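Local structure of steroid delta-isomerase (Pseudomonas aeruginosa, 3MSO) at residues 17-22 / 83-88; 67-72 / 98-103; 33-38 / 103-108; 38-43 / 57-62. The protein is probably a steroid delta-isomerase-like protein of the SnoaL-like, NTF2-type fold that may act on a small ligand in its cone-shaped interior. One frame throughout, in Å; residues are numbered along the deposited sequence.

Contact 1: 17-22 / 83-88; sequences EWHGLI and VVLEFS
The indole of W18 and the imidazole of H19 reach out from helix 9-23 to the two methyls of L85, on strand 82-91 of the curved sheet. Helix against the hollow side of a bent sheet is the basic packing of the NTF2-like alpha-beta cone, and L85 contributes one such contact, with one branch for each aromatic residue. On one face of the indole sits CG1 of I22, one helical turn further on, 3.6 Å above the ring plane and displaced toward the rim; F113 adds an edge-to-face contact from strand 110-118. L85 meets neither ring squarely. Its CD1 approaches the pyrrole end of W18 obliquely, and its CD2 approaches the imidazole in the same slanting fashion.

Two torsions set up the meeting. A chi1 of 163° turns the W18 indole away from its own backbone N and toward the sheet. In L85, CG stands beside the backbone N (chi1 -47°), and from there CD1 and CD2 spread toward the two rings. The nitrogens nearest the methyls have polar partners of their own: W18 NE1 with the Y71 hydroxyl, H19 NE2 weakly with Q74 OE1. The closest approaches are L85 CD1 to W18 NE1 at 3.7 Å and L85 CD2 to H19 NE2 at 3.9 Å, while the carbon-carbon pair, L85 CD1 and W18 CD1, lies 4.0 Å apart.

Contact 2: 67-72 / 98-103; sequences EDFAYH and GIDMIR
Inside the cone of the NTF2-like fold, where relatives of this family keep their ligand pocket, Y71 of strand 69-77 reaches D100 of strand 94-104. The two strands are not neighbours in the sheet: strand 82-91 runs between them, so the contact is made entirely by side chains arching over that middle strand on the side covered by helix 9-23. The Y71 hydroxyl donates a hydrogen bond to D100, with OH 2.7 Å from OD2. It meets the carboxylate oxygen nearly head-on, in line with the C-O bond. OD2 lies at the edge of the tyrosine ring and close to its plane, also within 3.4 Å of Y71 CE1, while the carboxylate as a whole is turned steeply across the ring, the planes being 76° apart.

F69, two residues earlier in the strand, completes the group. With chi1 at -173° its phenyl extends away from the backbone N and over its tyrosine neighbour; CE1 of F69 stands 3.5 Å above the centre of one face of Y71, edge against face. The rim of the same phenyl ring comes near the aspartate, with F69 CZ 4.2 Å from D100 OD2, and here ring and carboxylate are closer to coplanar, at 22°.

The Y71 hydroxyl has a second partner in the indole NE1 of W18. Since an indole nitrogen can only donate, the hydroxyl accepts from W18 and gives its own proton to D100, a directed chain of two hydrogen bonds that would probably make the hydroxyl a stronger donor and fix the direction of its O-H.

Contact 3: 33-38 / 103-108; sequences LLHPDA and RFDDDG
D105 OD2 comes to the edge of the H35 imidazole, near the ring plane, and lies 3.3 Å from H35 CD2, where two turns meet. The ring carbon, not a nitrogen, is therefore what faces the oxygen, a close approach without a hydrogen bond; H35 NE2 remains 4.2 Å from D105 OD2. Ring and carboxylate stand almost perpendicular, at 83°. The stronger partner of OD2 is R109, whose NH1 forms a salt bridge with it and another with D107, which probably offsets much of the aspartate's charge.

Hydrogen bonds within each segment hold the two groups in place. ND1 of H35 accepts from the backbone N of D37, 3.0 Å away, the donor lying 20° out of the ring plane. That use of ND1 would leave any single ring proton on NE2. D105 has CG between its backbone N and carbonyl carbon (chi1 63°), which turns OD1 back to a weak bond with the N of D107, an Asx turn in form. Both segments also close type I beta turns, 35-38 and 105-108, each by the usual backbone bond; G108, the fourth residue of the second turn, has positive phi, which favours glycine.

No apolar pair joins the segments; within 33-38, P36 CD lies 3.4 Å above one face of the H35 ring, toward its rim.

The backbones of L33 and H35 bond to I110 at the start of strand 110-118, just beyond the turn that ends strand 94-104, while L33 packs on T14 of helix 9-23 and G108 O accepts a hydrogen bond from T14 OG1.

Contact 4: 38-43 / 57-62; sequences AVFRSP and MILNTV
F40 projects from strand 38-41 toward helix 52-65 and fits between I58 and L59. From CB the chain continues with CG anti to the backbone N (chi1 179°), which carries the ring straight out to the helix. One flank then belongs to leucine: CD1 of F40 is 3.9 Å from L59 CD2, and CE1 comes to 3.6 Å of the same methyl. The other flank belongs to isoleucine, where CD2 of F40 approaches I58 CG2 and CE2 comes within 3.6 Å of it. At the tip, CZ is still 4.1 Å from I58 CG2. Both methyls arrive at a slant to the ring, so the phenyl is gripped by two successive helix residues, purely by van der Waals contact.

Further round the helix, turned away from F40, the T61 hydroxyl bonds back to the carbonyl O of M57 at 2.7 Å; that oxygen also accepts from the T61 backbone N, the two donors coming from opposite faces of its plane.

Strand 38-41 lies between strands 49-50 and 110-118 in the sheet. Y49 and V115 from those neighbours also touch F40, L59 leans on F113, and helix 120-138 packs against M57, T61 and P43.

In the fold
All four contacts belong to one alpha-beta cone and reach the same six-stranded mixed sheet. Contacts 1 and 2 sit closest, centres about 6 Å apart, on the adjoining strands 69-77, 82-91 and 94-104; contact 3 lies toward the far end of strand 94-104, about 19 Å between centres from contact 2, with R103 in both. Contact 4, about 14 Å from contacts 1 and 3, shares A38 with the latter and touches contact 1 through W18 and L59. Along the chain, contacts 1 and 3 interleave, while contact 4 closes before contact 2 opens. Helices 9-23 and 52-65 are thus fastened to different parts of the sheet, consistent with their covering the cone's interior, as in NTF2-like relatives.

Contact 1: 17-22 / 83-88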
# COMPACT_ATOMS: atom_id res chain seq x y z
N GLU B 17 -9.22 -9.06 30.65
CA GLU B 17 -9.56 -7.64 30.69
C GLU B 17 -9.61 -7.07 29.28
O GLU B 17 -10.52 -6.29 28.96
CB GLU B 17 -8.55 -6.86 31.54
CG GLU B 17 -8.83 -6.94 33.03
CD GLU B 17 -7.87 -6.15 33.89
OE1 GLU B 17 -7.95 -4.90 33.88
OE2 GLU B 17 -7.05 -6.78 34.60
N TRP B 18 -8.66 -7.47 28.42
CA TRP B 18 -8.58 -7.01 27.04
C TRP B 18 -9.83 -7.47 26.30
O TRP B 18 -10.42 -6.68 25.58
CB TRP B 18 -7.30 -7.51 26.37
CG TRP B 18 -7.34 -7.43 24.88
CD1 TRP B 18 -7.70 -8.43 24.03
CD2 TRP B 18 -7.06 -6.29 24.06
NE1 TRP B 18 -7.64 -7.99 22.73
CE2 TRP B 18 -7.24 -6.68 22.72
CE3 TRP B 18 -6.65 -4.97 24.34
CZ2 TRP B 18 -7.08 -5.79 21.65
CZ3 TRP B 18 -6.47 -4.10 23.28
CH2 TRP B 18 -6.71 -4.50 21.96
N HIS B 19 -10.23 -8.74 26.48
CA HIS B 19 -11.43 -9.30 25.85
C HIS B 19 -12.67 -8.52 26.25
O HIS B 19 -13.48 -8.22 25.37
CB HIS B 19 -11.60 -10.80 26.15
CG HIS B 19 -10.87 -11.70 25.21
ND1 HIS B 19 -11.23 -11.79 23.87
CD2 HIS B 19 -9.84 -12.53 25.44
CE1 HIS B 19 -10.40 -12.67 23.34
NE2 HIS B 19 -9.53 -13.13 24.23
N GLY B 20 -12.79 -8.18 27.54
CA GLY B 20 -13.88 -7.40 28.10
C GLY B 20 -13.95 -5.99 27.54
O GLY B 20 -15.04 -5.47 27.29
N LEU B 21 -12.79 -5.36 27.33
CA LEU B 21 -12.69 -4.03 26.73
C LEU B 21 -13.19 -4.02 25.28
O LEU B 21 -13.93 -3.10 24.90
CB LEU B 21 -11.23 -3.53 26.78
CG LEU B 21 -10.64 -3.12 28.13
CD1 LEU B 21 -9.22 -2.67 27.96
CD2 LEU B 21 -11.47 -2.02 28.81
N ILE B 22 -12.77 -5.04 24.47
CA ILE B 22 -13.13 -5.22 23.05
C ILE B 22 -14.62 -5.51 22.88
O ILE B 22 -15.27 -4.91 22.01
CB ILE B 22 -12.20 -6.26 22.37
CG1 ILE B 22 -10.75 -5.75 22.23
CG2 ILE B 22 -12.76 -6.77 21.04
CD1 ILE B 22 -10.52 -4.51 21.28
N VAL B 83 0.13 -14.91 22.99
CA VAL B 83 -1.18 -15.31 22.52
C VAL B 83 -1.41 -14.80 21.10
O VAL B 83 -0.90 -13.74 20.72
CB VAL B 83 -2.27 -14.82 23.52
CG1 VAL B 83 -2.62 -13.35 23.35
CG2 VAL B 83 -3.51 -15.69 23.47
N VAL B 84 -2.14 -15.57 20.30
CA VAL B 84 -2.61 -15.16 18.98
C VAL B 84 -4.13 -15.23 19.03
O VAL B 84 -4.70 -16.29 19.36
CB VAL B 84 -2.00 -15.94 17.78
CG1 VAL B 84 -2.87 -15.81 16.53
CG2 VAL B 84 -0.58 -15.46 17.49
N LEU B 85 -4.78 -14.08 18.79
CA LEU B 85 -6.24 -13.97 18.75
C LEU B 85 -6.64 -13.75 17.31
O LEU B 85 -6.40 -12.67 16.75
CB LEU B 85 -6.76 -12.82 19.65
CG LEU B 85 -6.19 -12.73 21.06
CD1 LEU B 85 -6.60 -11.45 21.73
CD2 LEU B 85 -6.54 -13.97 21.89
N GLU B 86 -7.17 -14.81 16.68
CA GLU B 86 -7.64 -14.80 15.29
C GLU B 86 -8.97 -14.06 15.24
O GLU B 86 -9.84 -14.31 16.10
CB GLU B 86 -7.83 -16.25 14.78
CG GLU B 86 -8.50 -16.35 13.43
CD GLU B 86 -8.97 -17.72 13.02
OE1 GLU B 86 -9.56 -18.44 13.85
OE2 GLU B 86 -8.78 -18.06 11.83
N PHE B 87 -9.14 -13.16 14.25
CA PHE B 87 -10.39 -12.43 14.09
C PHE B 87 -10.83 -12.30 12.64
O PHE B 87 -10.02 -12.39 11.71
CB PHE B 87 -10.33 -11.04 14.77
CG PHE B 87 -9.35 -10.04 14.17
CD1 PHE B 87 -9.70 -9.27 13.05
CD2 PHE B 87 -8.10 -9.84 14.74
CE1 PHE B 87 -8.80 -8.35 12.51
CE2 PHE B 87 -7.19 -8.92 14.19
CZ PHE B 87 -7.55 -8.20 13.06
N SER B 88 -12.13 -12.02 12.48
CA SER B 88 -12.78 -11.66 11.23
C SER B 88 -13.32 -10.26 11.47
O SER B 88 -13.60 -9.90 12.61
CB SER B 88 -13.93 -12.61 10.91
OG SER B 88 -14.83 -12.70 12.00

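Contact 2: 67-72 / 98-103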
# COMPACT_ATOMS: atom_id res chain seq x y z
N GLU B 67 -15.37 -3.14 11.42
CA GLU B 67 -16.82 -3.41 11.47
C GLU B 67 -16.99 -4.93 11.58
O GLU B 67 -16.16 -5.68 11.05
CB GLU B 67 -17.53 -2.96 10.19
CG GLU B 67 -17.67 -1.47 9.96
CD GLU B 67 -18.24 -1.17 8.58
OE1 GLU B 67 -19.45 -1.45 8.36
OE2 GLU B 67 -17.47 -0.72 7.70
N ASP B 68 -18.09 -5.38 12.22
CA ASP B 68 -18.44 -6.80 12.41
C ASP B 68 -17.25 -7.64 12.93
O ASP B 68 -17.02 -8.78 12.49
CB ASP B 68 -19.08 -7.43 11.14
CG ASP B 68 -20.00 -6.56 10.29
OD1 ASP B 68 -20.40 -5.46 10.76
OD2 ASP B 68 -20.32 -6.97 9.16
N PHE B 69 -16.47 -7.03 13.88
CA PHE B 69 -15.30 -7.62 14.49
C PHE B 69 -15.72 -8.80 15.36
O PHE B 69 -16.62 -8.66 16.19
CB PHE B 69 -14.53 -6.60 15.33
CG PHE B 69 -13.20 -7.12 15.87
CD1 PHE B 69 -13.14 -7.85 17.05
CD2 PHE B 69 -12.02 -6.87 15.19
CE1 PHE B 69 -11.92 -8.33 17.53
CE2 PHE B 69 -10.81 -7.33 15.68
CZ PHE B 69 -10.76 -8.06 16.84
N ALA B 70 -15.06 -9.95 15.16
CA ALA B 70 -15.36 -11.17 15.89
C ALA B 70 -14.08 -11.96 16.10
O ALA B 70 -13.30 -12.10 15.18
CB ALA B 70 -16.37 -11.99 15.11
N TYR B 71 -13.88 -12.47 17.30
CA TYR B 71 -12.72 -13.32 17.60
C TYR B 71 -13.07 -14.77 17.30
O TYR B 71 -14.24 -15.16 17.40
CB TYR B 71 -12.30 -13.18 19.07
CG TYR B 71 -11.39 -11.99 19.33
CD1 TYR B 71 -10.25 -11.77 18.56
CD2 TYR B 71 -11.64 -11.12 20.38
CE1 TYR B 71 -9.39 -10.70 18.82
CE2 TYR B 71 -10.78 -10.06 20.67
CZ TYR B 71 -9.65 -9.86 19.89
OH TYR B 71 -8.82 -8.81 20.15
N HIS B 72 -12.10 -15.55 16.85
CA HIS B 72 -12.30 -16.95 16.53
C HIS B 72 -11.34 -17.82 17.34
O HIS B 72 -11.52 -17.89 18.55
CB HIS B 72 -12.27 -17.16 15.02
CG HIS B 72 -13.36 -16.39 14.35
ND1 HIS B 72 -14.69 -16.71 14.53
CD2 HIS B 72 -13.28 -15.28 13.58
CE1 HIS B 72 -15.37 -15.82 13.85
NE2 HIS B 72 -14.57 -14.94 13.26
N GLY B 98 -7.77 -11.51 10.27
CA GLY B 98 -6.59 -11.01 10.96
C GLY B 98 -6.21 -11.70 12.24
O GLY B 98 -6.93 -12.58 12.72
N ILE B 99 -5.06 -11.28 12.81
CA ILE B 99 -4.54 -11.76 14.09
C ILE B 99 -4.03 -10.64 14.97
O ILE B 99 -3.40 -9.71 14.49
CB ILE B 99 -3.47 -12.90 13.98
CG1 ILE B 99 -2.21 -12.47 13.20
CG2 ILE B 99 -4.07 -14.20 13.45
CD1 ILE B 99 -0.86 -13.04 13.78
N ASP B 100 -4.27 -10.74 16.28
CA ASP B 100 -3.68 -9.87 17.30
C ASP B 100 -2.67 -10.82 17.93
O ASP B 100 -3.09 -11.86 18.47
CB ASP B 100 -4.71 -9.42 18.36
CG ASP B 100 -5.72 -8.40 17.88
OD1 ASP B 100 -5.34 -7.52 17.09
OD2 ASP B 100 -6.88 -8.45 18.35
N MSE B 101 -1.36 -10.57 17.75
CA MSE B 101 -0.31 -11.40 18.35
C MSE B 101 0.29 -10.61 19.51
O MSE B 101 1.10 -9.71 19.30
CB MSE B 101 0.73 -11.86 17.33
CG MSE B 101 1.83 -12.76 17.94
SE MSE B 101 2.58 -14.02 16.65
CE MSE B 101 3.15 -12.82 15.29
N ILE B 102 -0.15 -10.94 20.72
CA ILE B 102 0.21 -10.25 21.96
C ILE B 102 1.25 -11.02 22.78
O ILE B 102 1.05 -12.20 23.10
CB ILE B 102 -1.08 -9.95 22.82
CG1 ILE B 102 -2.27 -9.42 21.95
CG2 ILE B 102 -0.77 -9.05 24.03
CD1 ILE B 102 -3.58 -9.36 22.62
N ARG B 103 2.34 -10.32 23.17
CA ARG B 103 3.37 -10.79 24.09
C ARG B 103 3.25 -9.98 25.41
O ARG B 103 3.16 -8.75 25.39
CB ARG B 103 4.78 -10.64 23.50
CG ARG B 103 5.87 -11.18 24.44
CD ARG B 103 7.26 -10.80 24.00
NE ARG B 103 7.75 -11.70 22.96
CZ ARG B 103 7.96 -11.36 21.69
NH1 ARG B 103 7.74 -10.11 21.29
NH2 ARG B 103 8.40 -12.25 20.82

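Contact 3: 33-38 / 103-108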
# COMPACT_ATOMS: atom_id res chain seq x y z
N LEU B 33 -3.26 -1.84 31.00
CA LEU B 33 -2.83 -3.15 30.53
C LEU B 33 -1.50 -3.12 29.80
O LEU B 33 -0.89 -4.18 29.59
CB LEU B 33 -3.91 -3.82 29.64
CG LEU B 33 -5.36 -3.83 30.17
CD1 LEU B 33 -6.29 -4.47 29.20
CD2 LEU B 33 -5.48 -4.54 31.51
N LEU B 34 -1.05 -1.91 29.39
CA LEU B 34 0.18 -1.74 28.61
C LEU B 34 1.41 -1.47 29.45
O LEU B 34 1.33 -0.79 30.49
CB LEU B 34 0.02 -0.60 27.60
CG LEU B 34 -1.08 -0.72 26.57
CD1 LEU B 34 -1.22 0.59 25.82
CD2 LEU B 34 -0.83 -1.87 25.62
N HIS B 35 2.58 -1.95 28.97
CA HIS B 35 3.86 -1.68 29.59
C HIS B 35 4.17 -0.25 29.17
O HIS B 35 3.82 0.11 28.05
CB HIS B 35 4.96 -2.63 29.06
CG HIS B 35 6.27 -2.48 29.75
ND1 HIS B 35 7.17 -1.50 29.37
CD2 HIS B 35 6.79 -3.16 30.80
CE1 HIS B 35 8.21 -1.62 30.19
NE2 HIS B 35 8.02 -2.60 31.07
N PRO B 36 4.76 0.62 30.02
CA PRO B 36 5.04 2.00 29.58
C PRO B 36 5.76 2.10 28.24
O PRO B 36 5.48 3.00 27.46
CB PRO B 36 5.89 2.57 30.71
CG PRO B 36 6.33 1.40 31.51
CD PRO B 36 5.22 0.41 31.41
N ASP B 37 6.65 1.14 27.95
CA ASP B 37 7.44 1.09 26.73
C ASP B 37 6.90 0.09 25.72
O ASP B 37 7.65 -0.36 24.86
CB ASP B 37 8.91 0.76 27.08
CG ASP B 37 9.55 1.72 28.07
OD1 ASP B 37 9.26 2.95 27.99
OD2 ASP B 37 10.36 1.26 28.89
N ALA B 38 5.60 -0.23 25.81
CA ALA B 38 4.93 -1.17 24.90
C ALA B 38 5.11 -0.76 23.44
O ALA B 38 5.17 0.43 23.12
CB ALA B 38 3.45 -1.30 25.23
N ARG B 103 2.34 -10.32 23.17
CA ARG B 103 3.37 -10.79 24.09
C ARG B 103 3.25 -9.98 25.41
O ARG B 103 3.16 -8.75 25.39
CB ARG B 103 4.78 -10.64 23.50
CG ARG B 103 5.87 -11.18 24.44
CD ARG B 103 7.26 -10.80 24.00
NE ARG B 103 7.75 -11.70 22.96
CZ ARG B 103 7.96 -11.36 21.69
NH1 ARG B 103 7.74 -10.11 21.29
NH2 ARG B 103 8.40 -12.25 20.82
N PHE B 104 3.25 -10.70 26.55
CA PHE B 104 3.14 -10.12 27.88
C PHE B 104 4.44 -10.31 28.70
O PHE B 104 5.23 -11.21 28.39
CB PHE B 104 2.01 -10.82 28.63
CG PHE B 104 0.66 -10.81 27.98
CD1 PHE B 104 -0.23 -9.77 28.24
CD2 PHE B 104 0.24 -11.86 27.19
CE1 PHE B 104 -1.50 -9.77 27.66
CE2 PHE B 104 -1.03 -11.86 26.63
CZ PHE B 104 -1.90 -10.82 26.87
N ASP B 105 4.65 -9.50 29.75
CA ASP B 105 5.80 -9.70 30.62
C ASP B 105 5.40 -10.56 31.84
O ASP B 105 4.26 -11.03 31.88
CB ASP B 105 6.49 -8.37 31.02
CG ASP B 105 5.68 -7.37 31.83
OD1 ASP B 105 4.65 -7.77 32.43
OD2 ASP B 105 6.11 -6.23 31.94
N ASP B 106 6.33 -10.79 32.80
CA ASP B 106 6.11 -11.58 34.01
C ASP B 106 4.95 -11.04 34.83
O ASP B 106 4.24 -11.81 35.48
CB ASP B 106 7.37 -11.53 34.91
CG ASP B 106 8.58 -12.29 34.44
OD1 ASP B 106 8.42 -13.24 33.66
OD2 ASP B 106 9.69 -11.99 34.93
N ASP B 107 4.78 -9.70 34.81
CA ASP B 107 3.75 -8.99 35.57
C ASP B 107 2.40 -8.92 34.84
O ASP B 107 1.44 -8.39 35.40
CB ASP B 107 4.26 -7.59 36.03
CG ASP B 107 5.59 -7.60 36.79
OD1 ASP B 107 5.73 -8.43 37.73
OD2 ASP B 107 6.48 -6.79 36.45
N GLY B 108 2.33 -9.49 33.64
CA GLY B 108 1.13 -9.54 32.81
C GLY B 108 0.89 -8.31 31.93
O GLY B 108 -0.17 -8.21 31.31

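Contact 4: 38-43 / 57-62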
# COMPACT_ATOMS: atom_id res chain seq x y z
N ALA B 38 5.60 -0.23 25.81
CA ALA B 38 4.93 -1.17 24.90
C ALA B 38 5.11 -0.76 23.44
O ALA B 38 5.17 0.43 23.12
CB ALA B 38 3.45 -1.30 25.23
N VAL B 39 5.24 -1.75 22.56
CA VAL B 39 5.46 -1.58 21.13
C VAL B 39 4.28 -2.12 20.31
O VAL B 39 3.73 -3.19 20.61
CB VAL B 39 6.80 -2.24 20.77
CG1 VAL B 39 6.81 -2.82 19.36
CG2 VAL B 39 7.95 -1.27 20.98
N PHE B 40 3.86 -1.34 19.28
CA PHE B 40 2.81 -1.75 18.37
C PHE B 40 3.40 -1.92 16.98
O PHE B 40 4.00 -0.99 16.43
CB PHE B 40 1.62 -0.77 18.36
CG PHE B 40 0.52 -1.16 17.39
CD1 PHE B 40 -0.43 -2.11 17.73
CD2 PHE B 40 0.43 -0.56 16.14
CE1 PHE B 40 -1.44 -2.47 16.84
CE2 PHE B 40 -0.57 -0.93 15.24
CZ PHE B 40 -1.50 -1.88 15.60
N ARG B 41 3.23 -3.13 16.41
CA ARG B 41 3.71 -3.48 15.06
C ARG B 41 2.52 -3.54 14.12
O ARG B 41 1.70 -4.46 14.17
CB ARG B 41 4.53 -4.78 15.07
CG ARG B 41 5.71 -4.66 16.01
CD ARG B 41 6.62 -5.86 16.04
NE ARG B 41 7.56 -5.74 17.17
CZ ARG B 41 8.67 -5.02 17.15
NH1 ARG B 41 9.02 -4.35 16.05
NH2 ARG B 41 9.44 -4.95 18.22
N SER B 42 2.39 -2.47 13.33
CA SER B 42 1.30 -2.25 12.39
C SER B 42 1.26 -3.27 11.24
O SER B 42 2.31 -3.62 10.69
CB SER B 42 1.38 -0.83 11.82
OG SER B 42 0.26 -0.50 11.03
N PRO B 43 0.07 -3.69 10.79
CA PRO B 43 0.02 -4.56 9.59
C PRO B 43 0.43 -3.79 8.33
O PRO B 43 0.73 -4.40 7.31
CB PRO B 43 -1.46 -4.97 9.52
CG PRO B 43 -2.20 -3.87 10.21
CD PRO B 43 -1.30 -3.39 11.29
N MSE B 57 -3.49 4.80 21.66
CA MSE B 57 -4.13 5.63 20.68
C MSE B 57 -4.39 4.91 19.36
O MSE B 57 -5.48 5.06 18.81
CB MSE B 57 -3.31 6.89 20.48
CG MSE B 57 -4.11 8.03 19.93
SE MSE B 57 -3.03 8.92 18.63
CE MSE B 57 -2.99 7.47 17.22
N ILE B 58 -3.41 4.14 18.87
CA ILE B 58 -3.59 3.40 17.61
C ILE B 58 -4.61 2.28 17.82
O ILE B 58 -5.52 2.12 16.99
CB ILE B 58 -2.24 2.91 16.99
CG1 ILE B 58 -1.34 4.08 16.72
CG2 ILE B 58 -2.47 2.13 15.70
CD1 ILE B 58 -0.03 3.80 16.93
N LEU B 59 -4.52 1.56 18.98
CA LEU B 59 -5.45 0.47 19.30
C LEU B 59 -6.88 0.95 19.47
O LEU B 59 -7.80 0.21 19.14
CB LEU B 59 -4.99 -0.39 20.48
CG LEU B 59 -3.75 -1.25 20.25
CD1 LEU B 59 -3.20 -1.77 21.57
CD2 LEU B 59 -4.03 -2.40 19.32
N ASN B 60 -7.06 2.21 19.91
CA ASN B 60 -8.39 2.82 20.03
C ASN B 60 -8.92 3.20 18.66
O ASN B 60 -10.12 3.08 18.41
CB ASN B 60 -8.35 4.05 20.91
CG ASN B 60 -8.80 3.78 22.31
OD1 ASN B 60 -7.97 3.49 23.19
ND2 ASN B 60 -10.12 3.83 22.56
N THR B 61 -8.02 3.66 17.77
CA THR B 61 -8.36 4.08 16.41
C THR B 61 -8.78 2.87 15.58
O THR B 61 -9.83 2.92 14.93
CB THR B 61 -7.19 4.86 15.79
OG1 THR B 61 -6.84 5.93 16.67
CG2 THR B 61 -7.54 5.42 14.42
N VAL B 62 -7.97 1.79 15.62
CA VAL B 62 -8.21 0.52 14.92
C VAL B 62 -9.61 -0.02 15.30
O VAL B 62 -10.34 -0.50 14.43
CB VAL B 62 -7.02 -0.45 15.17
CG1 VAL B 62 -7.37 -1.90 14.86
CG2 VAL B 62 -5.76 -0.01 14.41